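PDB 3E0R: C3-degrading proteinase (CppA protein) from Streptococcus pneumoniae, which probably degrades complement component C3 and combines two regions belonging to the glyoxalase clan. Local coordinates for residues Met155-Thr161 / Ser175-Ala181; Gly70-Leu74 / Asp185-Asp189; Ala75-Val81 / Leu118-Glu124; Ile163-Leu167 / Asp233-Leu239. One frame throughout, in Å; residues are numbered along the deposited sequence.

Interaction 1 (Met155-Thr161 / Ser175-Ala181); sequences MELHLPT and SLDFIPA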
loop_
_atom_site.group_PDB
_atom_site.type_symbol
_atom_site.label_atom_id
_atom_site.label_comp_id
_atom_site.label_asym_id
_atom_site.label_seq_id
_atom_site.Cartn_x
_atom_site.Cartn_y
_atom_site.Cartn_z
HETATM N N MSE A 155 3.739 -4.187 2.627
HETATM C CA MSE A 155 4.639 -3.178 2.048
HETATM C C MSE A 155 6.043 -3.157 2.630
HETATM O O MSE A 155 6.279 -3.594 3.764
HETATM C CB MSE A 155 3.999 -1.803 2.243
HETATM C CG MSE A 155 4.010 -1.372 3.667
HETATM SE SE MSE A 155 2.593 -0.137 3.997
HETATM C CE MSE A 155 1.203 -1.451 4.481
ATOM N N GLU A 156 6.967 -2.620 1.853
ATOM C CA GLU A 156 8.279 -2.301 2.353
ATOM C C GLU A 156 8.333 -0.793 2.485
ATOM O O GLU A 156 7.887 -0.091 1.577
ATOM C CB GLU A 156 9.350 -2.805 1.420
ATOM C CG GLU A 156 9.539 -4.279 1.489
ATOM C CD GLU A 156 10.056 -4.889 0.209
ATOM O OE1 GLU A 156 10.483 -4.168 -0.720
ATOM O OE2 GLU A 156 10.065 -6.130 0.154
ATOM N N LEU A 157 8.831 -0.289 3.623
ATOM C CA LEU A 157 8.892 1.135 3.898
ATOM C C LEU A 157 10.311 1.563 4.098
ATOM O O LEU A 157 11.040 0.896 4.782
ATOM C CB LEU A 157 8.073 1.470 5.136
ATOM C CG LEU A 157 6.570 1.165 5.079
ATOM C CD1 LEU A 157 5.885 1.694 6.295
ATOM C CD2 LEU A 157 5.885 1.715 3.822
ATOM N N HIS A 158 10.702 2.684 3.488
ATOM C CA HIS A 158 12.021 3.243 3.631
ATOM C C HIS A 158 12.070 4.151 4.870
ATOM O O HIS A 158 11.300 5.121 4.996
ATOM C CB HIS A 158 12.409 4.039 2.368
ATOM C CG HIS A 158 12.837 3.196 1.201
ATOM N ND1 HIS A 158 12.369 3.410 -0.074
ATOM C CD2 HIS A 158 13.733 2.184 1.109
ATOM C CE1 HIS A 158 12.938 2.551 -0.899
ATOM N NE2 HIS A 158 13.775 1.798 -0.207
ATOM N N LEU A 159 12.970 3.816 5.792
ATOM C CA LEU A 159 13.059 4.512 7.101
ATOM C C LEU A 159 14.500 4.960 7.367
ATOM O O LEU A 159 15.416 4.125 7.371
ATOM C CB LEU A 159 12.546 3.612 8.238
ATOM C CG LEU A 159 12.273 4.236 9.631
ATOM C CD1 LEU A 159 11.045 5.174 9.644
ATOM C CD2 LEU A 159 12.104 3.166 10.715
ATOM N N PRO A 160 14.709 6.272 7.610
ATOM C CA PRO A 160 16.092 6.710 7.907
ATOM C C PRO A 160 16.672 6.033 9.146
ATOM O O PRO A 160 15.920 5.534 9.991
ATOM C CB PRO A 160 15.968 8.227 8.111
ATOM C CG PRO A 160 14.600 8.598 7.570
ATOM C CD PRO A 160 13.745 7.388 7.662
ATOM N N THR A 161 18.001 6.008 9.257
ATOM C CA THR A 161 18.633 5.272 10.348
ATOM C C THR A 161 18.547 6.046 11.653
ATOM O O THR A 161 18.548 5.432 12.726
ATOM C CB THR A 161 20.109 4.869 10.038
ATOM O OG1 THR A 161 20.902 6.035 9.786
ATOM C CG2 THR A 161 20.170 3.909 8.845
ATOM N N SER A 175 3.100 -7.645 7.574
ATOM C CA SER A 175 2.483 -6.654 6.669
ATOM C C SER A 175 3.424 -5.510 6.361
ATOM O O SER A 175 3.283 -4.874 5.321
ATOM C CB SER A 175 1.214 -6.054 7.276
ATOM O OG SER A 175 0.264 -7.055 7.516
ATOM N N LEU A 176 4.390 -5.272 7.246
ATOM C CA LEU A 176 5.260 -4.107 7.137
ATOM C C LEU A 176 6.757 -4.378 7.384
ATOM O O LEU A 176 7.151 -4.805 8.440
ATOM C CB LEU A 176 4.761 -3.124 8.131
ATOM C CG LEU A 176 4.605 -1.733 7.644
ATOM C CD1 LEU A 176 3.378 -1.054 8.358
ATOM C CD2 LEU A 176 6.062 -1.090 7.844
ATOM N N ASP A 177 7.569 -4.115 6.369
ATOM C CA ASP A 177 8.998 -4.342 6.399
ATOM C C ASP A 177 9.723 -2.994 6.305
ATOM O O ASP A 177 9.509 -2.274 5.337
ATOM C CB ASP A 177 9.335 -5.198 5.183
ATOM C CG ASP A 177 10.571 -5.975 5.360
ATOM O OD1 ASP A 177 10.767 -6.462 6.503
ATOM O OD2 ASP A 177 11.340 -6.144 4.363
ATOM N N PHE A 178 10.578 -2.650 7.278
ATOM C CA PHE A 178 11.320 -1.381 7.222
ATOM C C PHE A 178 12.699 -1.575 6.608
ATOM O O PHE A 178 13.481 -2.367 7.079
ATOM C CB PHE A 178 11.487 -0.736 8.603
ATOM C CG PHE A 178 10.264 -0.077 9.110
ATOM C CD1 PHE A 178 9.764 1.052 8.489
ATOM C CD2 PHE A 178 9.583 -0.581 10.210
ATOM C CE1 PHE A 178 8.617 1.664 8.953
ATOM C CE2 PHE A 178 8.419 0.035 10.665
ATOM C CZ PHE A 178 7.957 1.156 10.060
ATOM N N ILE A 179 13.012 -0.811 5.579
ATOM C CA ILE A 179 14.328 -0.843 4.965
ATOM C C ILE A 179 15.075 0.434 5.347
ATOM O O ILE A 179 14.525 1.519 5.170
ATOM C CB ILE A 179 14.200 -0.943 3.458
ATOM C CG1 ILE A 179 13.585 -2.306 3.098
ATOM C CG2 ILE A 179 15.557 -0.722 2.796
ATOM C CD1 ILE A 179 13.167 -2.425 1.691
ATOM N N PRO A 180 16.309 0.306 5.909
ATOM C CA PRO A 180 17.066 1.524 6.186
ATOM C C PRO A 180 17.362 2.242 4.859
ATOM O O PRO A 180 17.498 1.572 3.835
ATOM C CB PRO A 180 18.339 1.018 6.908
ATOM C CG PRO A 180 18.014 -0.417 7.316
ATOM C CD PRO A 180 17.057 -0.912 6.296
ATOM N N ALA A 181 17.403 3.581 4.881
ATOM C CA ALA A 181 17.300 4.402 3.685
ATOM C C ALA A 181 17.701 5.833 3.997
ATOM O O ALA A 181 17.520 6.291 5.112
ATOM C CB ALA A 181 15.890 4.373 3.151
#
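Strands 155-159 and 176-180 pair in parallel at one margin of a seven-stranded mixed sheet, where 176-180 is the edge strand of that sheet within the chain. Asp-177 uses both its backbone polar groups in the pairing: its N donates to Met-155 O at 3.0 Å, and its O accepts from Leu-157 N at 2.7 Å. The same alternation continues with Ile-179, whose N reaches Leu-157 O at 2.7 Å over a nearly straight 172° bond. The two strands are joined through helix 169-172, which makes this a beta-alpha-beta crossover within the CppA C-terminal part of the chain. Phe-178 lies among leucines: Leu-159 brings its CD2 over one face of the ring, 4.2 Å from the centroid of Phe-178, because its CG is anti to the backbone N (chi1 -167°), and Leu-157 CB lies 3.8 Å from Phe-178 CD1. On the sheet face that carries Glu-156, His-158 and Ile-179, Ile-179 CG2 comes to the edge of the imidazole, 3.8 Å from His-158 CD2, while His-158 ND1 bonds Lys-72 O. Glu-156 and Asp-177 run side by side, like charges 4.4 Å apart, Glu-156 OE2 to Asp-177 OD2, whose repulsion the salt bridge of Glu-156 to Arg-76 probably eases.

Interaction 2 (Gly70-Leu74 / Asp185-Asp189); sequences GRKKL and DLTVD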
loop_
_atom_site.group_PDB
_atom_site.type_symbol
_atom_site.label_atom_id
_atom_site.label_comp_id
_atom_site.label_asym_id
_atom_site.label_seq_id
_atom_site.Cartn_x
_atom_site.Cartn_y
_atom_site.Cartn_z
ATOM N N GLY A 70 14.452 11.260 -4.672
ATOM C CA GLY A 70 15.144 10.191 -3.973
ATOM C C GLY A 70 14.159 9.124 -3.587
ATOM O O GLY A 70 13.114 8.977 -4.191
ATOM N N ARG A 71 14.536 8.360 -2.576
ATOM C CA ARG A 71 13.746 7.244 -2.140
ATOM C C ARG A 71 12.429 7.769 -1.601
ATOM O O ARG A 71 12.358 8.875 -0.988
ATOM C CB ARG A 71 14.499 6.409 -1.097
ATOM C CG ARG A 71 15.299 5.316 -1.706
ATOM C CD ARG A 71 16.088 4.521 -0.685
ATOM N NE ARG A 71 16.842 3.466 -1.353
ATOM C CZ ARG A 71 17.396 2.414 -0.759
ATOM N NH1 ARG A 71 17.283 2.224 0.550
ATOM N NH2 ARG A 71 18.069 1.538 -1.496
ATOM N N LYS A 72 11.382 6.990 -1.836
ATOM C CA LYS A 72 10.054 7.339 -1.295
ATOM C C LYS A 72 9.917 6.613 0.010
ATOM O O LYS A 72 10.572 5.595 0.232
ATOM C CB LYS A 72 8.931 6.911 -2.246
ATOM C CG LYS A 72 8.894 7.597 -3.588
ATOM C CD LYS A 72 7.600 7.221 -4.357
ATOM C CE LYS A 72 6.461 8.222 -4.125
ATOM N NZ LYS A 72 5.138 7.804 -4.722
ATOM N N LYS A 73 9.040 7.118 0.870
ATOM C CA LYS A 73 8.682 6.423 2.126
ATOM C C LYS A 73 8.160 5.003 1.793
ATOM O O LYS A 73 8.499 4.030 2.448
ATOM C CB LYS A 73 7.668 7.250 2.906
ATOM C CG LYS A 73 8.198 8.598 3.356
ATOM C CD LYS A 73 7.128 9.351 4.176
ATOM C CE LYS A 73 7.326 10.875 4.165
ATOM N NZ LYS A 73 6.379 11.616 5.073
ATOM N N LEU A 74 7.398 4.889 0.716
ATOM C CA LEU A 74 6.976 3.588 0.198
ATOM C C LEU A 74 8.110 3.085 -0.655
ATOM O O LEU A 74 8.374 3.632 -1.710
ATOM C CB LEU A 74 5.671 3.661 -0.630
ATOM C CG LEU A 74 5.185 2.262 -1.116
ATOM C CD1 LEU A 74 4.602 1.495 -0.024
ATOM C CD2 LEU A 74 4.210 2.355 -2.245
ATOM N N ASP A 185 13.283 13.422 1.346
ATOM C CA ASP A 185 11.820 13.391 1.536
ATOM C C ASP A 185 11.273 12.247 2.399
ATOM O O ASP A 185 10.031 12.057 2.506
ATOM C CB ASP A 185 11.139 13.373 0.145
ATOM C CG ASP A 185 11.454 14.619 -0.676
ATOM O OD1 ASP A 185 11.996 15.593 -0.107
ATOM O OD2 ASP A 185 11.170 14.615 -1.890
ATOM N N LEU A 186 12.158 11.505 3.048
ATOM C CA LEU A 186 11.759 10.324 3.818
ATOM C C LEU A 186 11.038 10.657 5.109
ATOM O O LEU A 186 10.421 9.789 5.716
ATOM C CB LEU A 186 12.992 9.463 4.140
ATOM C CG LEU A 186 13.586 8.599 3.039
ATOM C CD1 LEU A 186 14.797 7.805 3.602
ATOM C CD2 LEU A 186 12.488 7.719 2.460
ATOM N N THR A 187 11.159 11.905 5.564
ATOM C CA THR A 187 10.395 12.403 6.729
ATOM C C THR A 187 9.580 13.700 6.468
ATOM O O THR A 187 9.062 14.322 7.409
ATOM C CB THR A 187 11.322 12.598 7.933
ATOM O OG1 THR A 187 12.136 13.759 7.731
ATOM C CG2 THR A 187 12.215 11.348 8.142
ATOM N N VAL A 188 9.399 14.063 5.200
ATOM C CA VAL A 188 8.697 15.300 4.822
ATOM C C VAL A 188 7.211 15.302 5.297
ATOM O O VAL A 188 6.528 14.270 5.297
ATOM C CB VAL A 188 8.802 15.522 3.254
ATOM C CG1 VAL A 188 7.886 14.587 2.490
ATOM C CG2 VAL A 188 8.507 16.915 2.862
ATOM N N ASP A 189 6.695 16.459 5.696
ATOM C CA ASP A 189 5.269 16.561 5.954
ATOM C C ASP A 189 4.435 15.982 4.764
ATOM O O ASP A 189 4.764 16.209 3.589
ATOM C CB ASP A 189 4.879 18.010 6.236
ATOM C CG ASP A 189 3.430 18.145 6.630
ATOM O OD1 ASP A 189 2.909 17.219 7.301
ATOM O OD2 ASP A 189 2.812 19.177 6.297
HETATM O O HOH W 1 13.964 11.082 -0.376
#
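Arg-71 meets Leu-186 mainly through its backbone: the carbonyl O of Arg-71 lies 3.6 Å from Leu-186 CD2, while the guanidinium leads away from this contact. That same oxygen accepts from a water at 2.8 Å; the water also accepts from Asp-185 N, and so bridges the backbones of 70-74 and 185-189. At Lys-72 the carbonyl O again touches Leu-186 CD2, so one methyl branch rests against two successive peptide oxygens; the side chain itself turns off to a salt bridge with Asp-117. Lys-73 carries most of the contact. Beyond CG its chain is extended, and it runs along the backbone of 185-189, with CG 3.5 Å from Leu-186 O and CE 3.4 Å from Asp-185 O. At its far end NZ donates to Val-188 O at 2.7 Å, lying in the carbonyl plane, and Val-188 CG1 flanks the chain at CE. A second carbonyl, Asn-235 O, also takes a bond from this ammonium. The segments belong to the loops leading into strands 74-81 and 196-203, and thus join the CppA N-terminal and C-terminal parts of the chain. With Lys-73 buried and its ammonium gripped by main-chain carbonyls, its charge is probably stabilised by peptide dipoles, and the lysine ties the 185-189 loop to the start of strand 74-81.

Interaction 3 (Ala75-Val81 / Leu118-Glu124); sequences ARLIVKV and LILIHAE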
loop_
_atom_site.group_PDB
_atom_site.type_symbol
_atom_site.label_atom_id
_atom_site.label_comp_id
_atom_site.label_asym_id
_atom_site.label_seq_id
_atom_site.Cartn_x
_atom_site.Cartn_y
_atom_site.Cartn_z
ATOM N N ALA A 75 8.804 2.069 -0.171
ATOM C CA ALA A 75 9.835 1.379 -0.924
ATOM C C ALA A 75 9.147 0.495 -1.997
ATOM O O ALA A 75 9.370 0.703 -3.185
ATOM C CB ALA A 75 10.753 0.563 0.025
ATOM N N ARG A 76 8.274 -0.424 -1.582
ATOM C CA ARG A 76 7.454 -1.220 -2.515
ATOM C C ARG A 76 6.098 -1.585 -1.905
ATOM O O ARG A 76 6.043 -1.896 -0.748
ATOM C CB ARG A 76 8.143 -2.537 -2.859
ATOM C CG ARG A 76 9.160 -2.510 -3.989
ATOM C CD ARG A 76 9.330 -3.901 -4.610
ATOM N NE ARG A 76 9.719 -4.864 -3.586
ATOM C CZ ARG A 76 10.168 -6.109 -3.823
ATOM N NH1 ARG A 76 10.273 -6.597 -5.044
ATOM N NH2 ARG A 76 10.504 -6.892 -2.816
ATOM N N LEU A 77 5.028 -1.565 -2.698
ATOM C CA LEU A 77 3.751 -2.176 -2.341
ATOM C C LEU A 77 3.743 -3.574 -2.840
ATOM O O LEU A 77 4.032 -3.808 -4.002
ATOM C CB LEU A 77 2.578 -1.448 -2.997
ATOM C CG LEU A 77 1.151 -1.666 -2.411
ATOM C CD1 LEU A 77 0.970 -1.015 -1.048
ATOM C CD2 LEU A 77 0.108 -1.141 -3.427
ATOM N N ILE A 78 3.363 -4.507 -1.979
ATOM C CA ILE A 78 3.364 -5.942 -2.282
ATOM C C ILE A 78 1.932 -6.456 -2.264
ATOM O O ILE A 78 1.199 -6.290 -1.316
ATOM C CB ILE A 78 4.290 -6.715 -1.342
ATOM C CG1 ILE A 78 5.678 -6.046 -1.311
ATOM C CG2 ILE A 78 4.415 -8.216 -1.763
ATOM C CD1 ILE A 78 6.577 -6.614 -0.295
ATOM N N VAL A 79 1.522 -7.001 -3.394
ATOM C CA VAL A 79 0.151 -7.489 -3.591
ATOM C C VAL A 79 0.272 -8.977 -3.784
ATOM O O VAL A 79 0.772 -9.429 -4.785
ATOM C CB VAL A 79 -0.513 -6.814 -4.791
ATOM C CG1 VAL A 79 -1.951 -7.305 -4.973
ATOM C CG2 VAL A 79 -0.446 -5.251 -4.642
ATOM N N LYS A 80 -0.092 -9.716 -2.762
ATOM C CA LYS A 80 -0.053 -11.164 -2.797
ATOM C C LYS A 80 -1.389 -11.641 -3.252
ATOM O O LYS A 80 -2.358 -11.477 -2.525
ATOM C CB LYS A 80 0.200 -11.721 -1.410
ATOM C CG LYS A 80 0.146 -13.286 -1.310
ATOM C CD LYS A 80 0.240 -13.709 0.177
ATOM C CE LYS A 80 0.572 -15.172 0.324
ATOM N NZ LYS A 80 0.148 -15.868 -0.900
ATOM N N VAL A 81 -1.439 -12.209 -4.452
ATOM C CA VAL A 81 -2.654 -12.707 -5.066
ATOM C C VAL A 81 -2.872 -14.184 -4.698
ATOM O O VAL A 81 -1.936 -14.986 -4.701
ATOM C CB VAL A 81 -2.579 -12.494 -6.592
ATOM C CG1 VAL A 81 -3.732 -13.181 -7.346
ATOM C CG2 VAL A 81 -2.541 -11.041 -6.892
ATOM N N LEU A 118 6.521 1.622 -6.818
ATOM C CA LEU A 118 6.844 0.297 -7.358
ATOM C C LEU A 118 5.980 -0.737 -6.677
ATOM O O LEU A 118 5.957 -0.833 -5.450
ATOM C CB LEU A 118 8.321 -0.007 -7.133
ATOM C CG LEU A 118 8.976 -1.257 -7.729
ATOM C CD1 LEU A 118 8.779 -1.463 -9.251
ATOM C CD2 LEU A 118 10.437 -1.155 -7.456
ATOM N N ILE A 119 5.256 -1.506 -7.496
ATOM C CA ILE A 119 4.302 -2.513 -7.030
ATOM C C ILE A 119 4.790 -3.863 -7.485
ATOM O O ILE A 119 5.172 -4.014 -8.636
ATOM C CB ILE A 119 2.832 -2.291 -7.558
ATOM C CG1 ILE A 119 2.114 -1.037 -7.002
ATOM C CG2 ILE A 119 1.907 -3.420 -7.074
ATOM C CD1 ILE A 119 2.806 0.279 -7.023
ATOM N N LEU A 120 4.833 -4.816 -6.556
ATOM C CA LEU A 120 5.103 -6.205 -6.839
ATOM C C LEU A 120 3.793 -6.953 -6.721
ATOM O O LEU A 120 3.148 -6.883 -5.690
ATOM C CB LEU A 120 6.135 -6.791 -5.847
ATOM C CG LEU A 120 6.391 -8.332 -5.907
ATOM C CD1 LEU A 120 7.032 -8.728 -7.272
ATOM C CD2 LEU A 120 7.240 -8.826 -4.798
ATOM N N ILE A 121 3.378 -7.638 -7.787
ATOM C CA ILE A 121 2.226 -8.550 -7.728
ATOM C C ILE A 121 2.721 -9.972 -7.872
ATOM O O ILE A 121 3.374 -10.294 -8.861
ATOM C CB ILE A 121 1.180 -8.291 -8.836
ATOM C CG1 ILE A 121 0.833 -6.795 -8.868
ATOM C CG2 ILE A 121 -0.104 -9.163 -8.611
ATOM C CD1 ILE A 121 -0.685 -6.546 -8.999
ATOM N N HIS A 122 2.403 -10.808 -6.899
ATOM C CA HIS A 122 2.944 -12.133 -6.842
ATOM C C HIS A 122 1.933 -13.047 -6.178
ATOM O O HIS A 122 0.902 -12.619 -5.742
ATOM C CB HIS A 122 4.281 -12.125 -6.075
ATOM C CG HIS A 122 4.114 -12.041 -4.594
ATOM N ND1 HIS A 122 4.038 -13.160 -3.789
ATOM C CD2 HIS A 122 3.988 -10.980 -3.769
ATOM C CE1 HIS A 122 3.851 -12.788 -2.531
ATOM N NE2 HIS A 122 3.807 -11.470 -2.491
ATOM N N ALA A 123 2.265 -14.325 -6.088
ATOM C CA ALA A 123 1.355 -15.321 -5.552
ATOM C C ALA A 123 2.068 -16.309 -4.624
ATOM O O ALA A 123 1.567 -17.425 -4.428
ATOM C CB ALA A 123 0.703 -16.052 -6.706
ATOM N N GLU A 124 3.208 -15.898 -4.040
ATOM C CA GLU A 124 4.147 -16.808 -3.365
ATOM C C GLU A 124 3.930 -16.760 -1.869
ATOM O O GLU A 124 3.522 -15.718 -1.331
ATOM C CB GLU A 124 5.608 -16.421 -3.626
ATOM C CG GLU A 124 6.109 -16.462 -5.081
ATOM C CD GLU A 124 5.776 -17.766 -5.861
ATOM O OE1 GLU A 124 5.696 -18.902 -5.274
ATOM O OE2 GLU A 124 5.583 -17.612 -7.093
HETATM O O HOH W 2 7.723 3.083 -4.513
#
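His-122 holds CG between its own backbone N and carbonyl carbon (chi1 77°), a turn that swings the imidazole back across the neighbouring strand onto Lys-80 and Ile-78. Lys-80 CA lies over one face of the ring, 4.2 Å from the His-122 centroid, and Ile-78 CG2 approaches at the edge, 3.4 Å from His-122 NE2. The ring is also held by the backbone two residues on, Glu-124 N donating to His-122 ND1 at 2.9 Å. Toward the start of the strands, the Arg-76 chain, bent at chi3 (-57°), lies alongside Leu-118 and sets its guanidinium with one face on Leu-120 CD2, which is 3.8 Å from Arg-76 NH1. The charged end is tied to Glu-156 and Glu-110. Strands 75-81 and 118-122 are parallel neighbours inside a seven-stranded mixed sheet, bonded in regular alternation: Leu-120 N donates to Leu-77 O, and Leu-120 O accepts from Val-79 N at 2.8 Å. Ala-75 and Arg-76 both face Glu-156 on the neighbouring strand 151-159, a classic beta bulge, and beside it a water links Ala-75 O to Leu-118 N. The reverse face is aliphatic. Here Val-79 CG2 meets Ile-119 CG2 at 3.8 Å and Val-81 CG2 presses on Ile-121 CG2 at 3.5 Å, with helix 84-91 packed on Ile-121. One face is thus wholly aliphatic at this pairing; the other mixes Ile-78 and Leu-120 with an imidazole whose rotation is fixed by the Glu-124 N bond and a guanidinium salt-bridged to two carboxylates.

Interaction 4 (Ile163-Leu167 / Asp233-Leu239); sequences IESFL and DRNNVEL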
loop_
_atom_site.group_PDB
_atom_site.type_symbol
_atom_site.label_atom_id
_atom_site.label_comp_id
_atom_site.label_asym_id
_atom_site.label_seq_id
_atom_site.Cartn_x
_atom_site.Cartn_y
_atom_site.Cartn_z
ATOM N N ILE A 163 16.014 7.917 12.799
ATOM C CA ILE A 163 14.720 7.881 13.448
ATOM C C ILE A 163 14.190 6.444 13.636
ATOM O O ILE A 163 14.578 5.512 12.937
ATOM C CB ILE A 163 13.653 8.781 12.711
ATOM C CG1 ILE A 163 13.089 8.100 11.480
ATOM C CG2 ILE A 163 14.225 10.166 12.337
ATOM C CD1 ILE A 163 11.770 8.686 11.072
ATOM N N GLU A 164 13.297 6.317 14.609
ATOM C CA GLU A 164 12.614 5.089 14.948
ATOM C C GLU A 164 11.119 5.297 14.716
ATOM O O GLU A 164 10.573 6.355 15.006
ATOM C CB GLU A 164 12.873 4.757 16.419
ATOM C CG GLU A 164 14.173 3.970 16.666
ATOM C CD GLU A 164 13.965 2.453 16.528
ATOM O OE1 GLU A 164 13.324 1.857 17.428
ATOM O OE2 GLU A 164 14.433 1.856 15.525
ATOM N N SER A 165 10.463 4.285 14.167
ATOM C CA SER A 165 9.035 4.310 14.031
ATOM C C SER A 165 8.405 4.015 15.396
ATOM O O SER A 165 8.945 3.258 16.210
ATOM C CB SER A 165 8.563 3.290 13.002
ATOM O OG SER A 165 7.154 3.171 13.036
ATOM N N PHE A 166 7.262 4.646 15.621
ATOM C CA PHE A 166 6.350 4.284 16.677
ATOM C C PHE A 166 5.807 2.866 16.490
ATOM O O PHE A 166 5.349 2.258 17.461
ATOM C CB PHE A 166 5.172 5.286 16.757
ATOM C CG PHE A 166 5.476 6.516 17.554
ATOM C CD1 PHE A 166 5.616 6.450 18.932
ATOM C CD2 PHE A 166 5.617 7.741 16.940
ATOM C CE1 PHE A 166 5.893 7.597 19.680
ATOM C CE2 PHE A 166 5.896 8.878 17.675
ATOM C CZ PHE A 166 6.027 8.805 19.047
ATOM N N LEU A 167 5.848 2.362 15.252
ATOM C CA LEU A 167 5.406 1.008 14.935
ATOM C C LEU A 167 6.404 -0.079 15.414
ATOM O O LEU A 167 7.601 -0.091 15.051
ATOM C CB LEU A 167 5.115 0.919 13.440
ATOM C CG LEU A 167 4.023 1.904 12.966
ATOM C CD1 LEU A 167 3.665 1.667 11.456
ATOM C CD2 LEU A 167 2.738 1.887 13.896
ATOM N N ASP A 233 3.582 9.544 12.900
ATOM C CA ASP A 233 4.822 8.833 13.104
ATOM C C ASP A 233 5.948 9.826 12.895
ATOM O O ASP A 233 5.744 10.908 12.335
ATOM C CB ASP A 233 4.938 7.635 12.148
ATOM C CG ASP A 233 5.970 6.596 12.614
ATOM O OD1 ASP A 233 6.517 6.726 13.724
ATOM O OD2 ASP A 233 6.226 5.629 11.870
ATOM N N ARG A 234 7.123 9.457 13.380
ATOM C CA ARG A 234 8.316 10.284 13.316
ATOM C C ARG A 234 8.763 10.653 11.885
ATOM O O ARG A 234 9.481 11.644 11.677
ATOM C CB ARG A 234 9.455 9.578 14.067
ATOM C CG ARG A 234 9.086 9.125 15.512
ATOM C CD ARG A 234 10.273 9.203 16.451
ATOM N NE ARG A 234 9.891 9.060 17.859
ATOM C CZ ARG A 234 9.596 7.896 18.452
ATOM N NH1 ARG A 234 9.609 6.743 17.775
ATOM N NH2 ARG A 234 9.270 7.881 19.735
ATOM N N ASN A 235 8.337 9.867 10.904
ATOM C CA ASN A 235 8.505 10.217 9.511
ATOM C C ASN A 235 7.325 10.991 8.887
ATOM O O ASN A 235 7.247 11.183 7.664
ATOM C CB ASN A 235 8.792 8.936 8.717
ATOM C CG ASN A 235 7.603 7.968 8.662
ATOM O OD1 ASN A 235 6.510 8.232 9.168
ATOM N ND2 ASN A 235 7.822 6.853 8.004
ATOM N N ASN A 236 6.390 11.406 9.733
ATOM C CA ASN A 236 5.214 12.174 9.325
ATOM C C ASN A 236 4.095 11.471 8.503
ATOM O O ASN A 236 3.174 12.117 8.046
ATOM C CB ASN A 236 5.626 13.540 8.741
ATOM C CG ASN A 236 6.237 14.435 9.800
ATOM O OD1 ASN A 236 5.707 14.518 10.905
ATOM N ND2 ASN A 236 7.408 14.999 9.520
ATOM N N VAL A 237 4.150 10.151 8.403
ATOM C CA VAL A 237 2.996 9.321 8.027
ATOM C C VAL A 237 1.983 9.282 9.218
ATOM O O VAL A 237 2.300 8.934 10.372
ATOM C CB VAL A 237 3.454 7.902 7.585
ATOM C CG1 VAL A 237 2.276 6.968 7.231
ATOM C CG2 VAL A 237 4.467 8.003 6.366
ATOM N N GLU A 238 0.771 9.682 8.925
ATOM C CA GLU A 238 -0.335 9.536 9.820
ATOM C C GLU A 238 -0.700 8.097 10.137
ATOM O O GLU A 238 -0.695 7.236 9.264
ATOM C CB GLU A 238 -1.548 10.263 9.219
ATOM C CG GLU A 238 -1.334 11.782 9.242
ATOM C CD GLU A 238 -2.540 12.530 8.751
ATOM O OE1 GLU A 238 -3.457 11.828 8.263
ATOM O OE2 GLU A 238 -2.565 13.795 8.847
ATOM N N LEU A 239 -1.041 7.846 11.398
ATOM C CA LEU A 239 -1.337 6.480 11.900
ATOM C C LEU A 239 -2.707 6.524 12.500
ATOM O O LEU A 239 -2.890 7.093 13.561
ATOM C CB LEU A 239 -0.297 6.031 12.936
ATOM C CG LEU A 239 1.173 6.085 12.480
ATOM C CD1 LEU A 239 2.072 5.900 13.682
ATOM C CD2 LEU A 239 1.487 5.113 11.293
HETATM O O HOH W 3 9.538 3.975 19.210
#
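The chain turns through a type I beta turn from Asp-233 to Asn-236, closed by Asn-236 N to Asp-233 O at 2.7 Å, and this turn, which leads to strand 238-243, presses on the loop 163-167 ahead of helix 169-172. An ST turn at Ser-165 and an Asx turn at Asn-235 shape the two sides, the first with Leu-167 N donating to Ser-165 OG. The Asp-233 carboxylate, its CG anti to the backbone N (chi1 -161°), grips the 163-167 loop with both oxygens, each met on its syn side by a donor tilted somewhat out of the carboxylate plane: OD2 takes the hydroxyl of Ser-165 at 2.9 Å, and OD1 takes Phe-166 N at 2.9 Å along a 173° bond. Beside it Arg-234 lays its guanidinium flat on the Phe-166 ring in a cation-pi stack, CZ 3.9 Å from the ring centroid and the planes 20° apart. Toward strand 238-243, Leu-167 CD2 packs on Leu-239 CD1 at 4.1 Å, and Ile-163 CD1 packs on the turn backbone, 3.6 Å from Asn-235 N. The guanidinium is also held at its edge, where Arg-234 NH1 donates to Glu-164 O at 3.0 Å, the nitrogen standing well above the plane of that carbonyl.

Interactions 1, 2 and 4 cluster on one side of the chain's centre, their centres 11 to 12 Å apart. Interaction 3 lies on the other side from interaction 4, with nearest atoms about 10 Å apart. Strands 74-81 and 151-159 are neighbours in one sheet, so interactions 1 and 3 meet directly: Glu-156 O is 2.9 Å from Ala-75 N. Interaction 2 joins interaction 1 through Lys-72 O, 2.8 Å from His-158 ND1, and joins interaction 4 where Thr-187 O is 2.8 Å from Asn-236 ND2. Interactions 1 and 4 pack together at Phe-178 CZ and Ser-165 OG, 3.7 Å apart.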